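Local coordinates for heparin binding protein (PDB 1A7S), which is a neutrophil granule serine protease homolog that kills many Gram-negative bacteria, attracts monocytes and fibroblasts, and binds heparin, at residues R122-G127 against F143-V148. Sequence-based numbering, arbitrary orientation.
With NAG (2-acetamido-2-deoxy-beta-D-glucopyranose), chain B; EOH (ethanol), chain G.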
loop_
_atom_site.group_PDB
_atom_site.type_symbol
_atom_site.label_atom_id
_atom_site.label_comp_id
_atom_site.label_asym_id
_atom_site.label_seq_id
_atom_site.Cartn_x
_atom_site.Cartn_y
_atom_site.Cartn_z
ATOM N N ARG A 122 -17.239 3.047 -2.991
ATOM C CA ARG A 122 -16.232 3.670 -3.839
ATOM C C ARG A 122 -14.960 3.959 -3.023
ATOM O O ARG A 122 -15.014 4.444 -1.883
ATOM C CB ARG A 122 -16.835 4.977 -4.403
ATOM C CG ARG A 122 -17.948 4.509 -5.424
ATOM C CD ARG A 122 -18.642 5.717 -6.022
ATOM N NE ARG A 122 -17.775 6.568 -6.780
ATOM C CZ ARG A 122 -17.855 6.865 -8.059
ATOM N NH1 ARG A 122 -19.043 6.865 -8.702
ATOM N NH2 ARG A 122 -16.773 7.243 -8.724
ATOM N N CYS A 123 -13.856 3.616 -3.588
ATOM C CA CYS A 123 -12.529 3.776 -3.019
ATOM C C CYS A 123 -11.584 4.325 -4.124
ATOM O O CYS A 123 -11.970 4.475 -5.277
ATOM C CB CYS A 123 -12.027 2.400 -2.561
ATOM S SG CYS A 123 -13.102 1.476 -1.470
ATOM N N GLN A 124 -10.351 4.571 -3.725
ATOM C CA GLN A 124 -9.271 4.881 -4.650
ATOM C C GLN A 124 -8.025 4.058 -4.266
ATOM O O GLN A 124 -7.855 3.701 -3.127
ATOM C CB GLN A 124 -8.880 6.366 -4.649
ATOM C CG GLN A 124 -9.975 7.265 -5.172
ATOM C CD GLN A 124 -9.629 8.692 -5.349
ATOM O OE1 GLN A 124 -10.121 9.350 -6.345
ATOM N NE2 GLN A 124 -8.828 9.267 -4.562
ATOM N N VAL A 125 -7.214 3.829 -5.296
ATOM C CA VAL A 125 -5.904 3.255 -5.127
ATOM C C VAL A 125 -4.917 4.060 -5.931
ATOM O O VAL A 125 -5.260 4.417 -7.119
ATOM C CB VAL A 125 -5.880 1.746 -5.408
ATOM C CG1 VAL A 125 -6.351 1.345 -6.746
ATOM C CG2 VAL A 125 -4.556 1.176 -5.006
ATOM N N ALA A 126 -3.789 4.383 -5.441
ATOM C CA ALA A 126 -2.749 5.165 -6.058
ATOM C C ALA A 126 -1.409 4.433 -5.942
ATOM O O ALA A 126 -1.131 3.727 -4.989
ATOM C CB ALA A 126 -2.669 6.546 -5.439
ATOM N N GLY A 127 -0.503 4.724 -6.876
ATOM C CA GLY A 127 0.795 4.149 -6.860
ATOM C C GLY A 127 1.621 4.489 -8.064
ATOM O O GLY A 127 1.127 5.142 -8.999
ATOM N N PHE A 143 -3.602 7.305 -10.021
ATOM C CA PHE A 143 -4.686 6.864 -9.185
ATOM C C PHE A 143 -5.893 6.500 -9.993
ATOM O O PHE A 143 -6.145 7.018 -11.098
ATOM C CB PHE A 143 -4.994 7.882 -8.086
ATOM C CG PHE A 143 -5.685 9.123 -8.605
ATOM C CD1 PHE A 143 -4.977 10.112 -9.270
ATOM C CD2 PHE A 143 -7.045 9.297 -8.440
ATOM C CE1 PHE A 143 -5.608 11.199 -9.858
ATOM C CE2 PHE A 143 -7.646 10.438 -8.964
ATOM C CZ PHE A 143 -6.910 11.363 -9.683
ATOM N N VAL A 144 -6.686 5.618 -9.430
ATOM C CA VAL A 144 -7.911 5.148 -10.081
ATOM C C VAL A 144 -9.024 4.979 -9.039
ATOM O O VAL A 144 -8.746 4.621 -7.889
ATOM C CB VAL A 144 -7.647 3.827 -10.824
ATOM C CG1 VAL A 144 -7.106 2.701 -9.952
ATOM C CG2 VAL A 144 -8.709 3.420 -11.773
ATOM N N ASN A 145 -10.247 5.278 -9.453
ATOM C CA ASN A 145 -11.433 5.017 -8.676
ATOM C C ASN A 145 -11.778 3.530 -8.810
ATOM O O ASN A 145 -11.803 3.048 -9.966
ATOM C CB ASN A 145 -12.602 5.809 -9.235
ATOM C CG ASN A 145 -12.524 7.295 -8.914
ATOM O OD1 ASN A 145 -11.892 7.730 -7.947
ATOM N ND2 ASN A 145 -13.209 8.076 -9.764
ATOM N N VAL A 146 -12.043 2.861 -7.731
ATOM C CA VAL A 146 -12.398 1.462 -7.742
ATOM C C VAL A 146 -13.633 1.260 -6.866
ATOM O O VAL A 146 -13.902 2.112 -5.980
ATOM C CB VAL A 146 -11.262 0.506 -7.376
ATOM C CG1 VAL A 146 -9.996 0.766 -8.237
ATOM C CG2 VAL A 146 -10.882 0.625 -5.901
ATOM N N THR A 147 -14.304 0.145 -7.055
ATOM C CA THR A 147 -15.527 -0.156 -6.280
ATOM C C THR A 147 -15.403 -1.514 -5.655
ATOM O O THR A 147 -14.996 -2.479 -6.305
ATOM C CB THR A 147 -16.763 -0.095 -7.236
ATOM O OG1 THR A 147 -16.800 1.226 -7.778
ATOM C CG2 THR A 147 -18.026 -0.342 -6.456
ATOM N N VAL A 148 -15.774 -1.645 -4.397
ATOM C CA VAL A 148 -15.709 -2.964 -3.692
ATOM C C VAL A 148 -16.689 -3.915 -4.306
ATOM O O VAL A 148 -17.837 -3.589 -4.526
ATOM C CB VAL A 148 -16.001 -2.734 -2.198
ATOM C CG1 VAL A 148 -16.098 -4.081 -1.462
ATOM C CG2 VAL A 148 -14.918 -1.846 -1.587
HETATM C C1 NAG B . -13.449 9.475 -9.513
HETATM C C2 NAG B . -13.014 10.165 -10.851
HETATM C C3 NAG B . -13.415 11.628 -10.782
HETATM C C4 NAG B . -15.002 11.629 -10.632
HETATM C C5 NAG B . -15.228 11.007 -9.233
HETATM C C6 NAG B . -16.683 10.740 -8.941
HETATM C C7 NAG B . -10.868 9.282 -11.752
HETATM C C8 NAG B . -9.381 9.209 -11.638
HETATM N N2 NAG B . -11.522 10.135 -10.927
HETATM O O3 NAG B . -13.158 12.238 -12.005
HETATM O O4 NAG B . -15.315 13.057 -10.567
HETATM O O5 NAG B . -14.878 9.612 -9.364
HETATM O O6 NAG B . -17.375 10.453 -10.125
HETATM O O7 NAG B . -11.489 8.586 -12.488
HETATM C C1 EOH G . -4.101 5.594 -1.984
HETATM C C2 EOH G . -5.419 5.997 -2.521
HETATM O O EOH G . -3.410 4.451 -2.608
#
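Two neighbouring antiparallel strands of the second beta-barrel of a chymotrypsin-like fold, 122-127 and 143-148, pair here through C123 with V146 and V125 with V144. Each of these pairs is joined by two backbone hydrogen bonds. C123 N reaches V146 O at 2.8 Å, almost straight at 167°. The return bond, V146 N to C123 O, is 2.9 Å, but its donor sits above the carbonyl plane. The face of C123, V125, V144 and V146 is buried and apolar. On it V125 CG1 lies beside V144 CG1 at 3.6 Å and reaches V146 CG1 at 4.0 Å. C123 SG meets V148 CG2 at 3.8 Å and is disulfide-bonded to C181. The face of R122, Q124, N145 and F143 carries the glycan. N145 ND2 is bonded covalently to C1 of the N-acetylglucosamine. The Q124 and N145 amides run side by side, nearly coplanar. R122 bends at chi3 (62°), which brings NH2 to 3.1 Å from the sugar O5. The acetyl methyl C8 of the sugar lies 3.4 Å from F143 CE2. R5 hydrogen-bonds the sugar from outside the pair. The N145 face thus bears an N-linked glycan, while the antiparallel pairing itself belongs to the C-terminal barrel typical of the S1 peptidase fold.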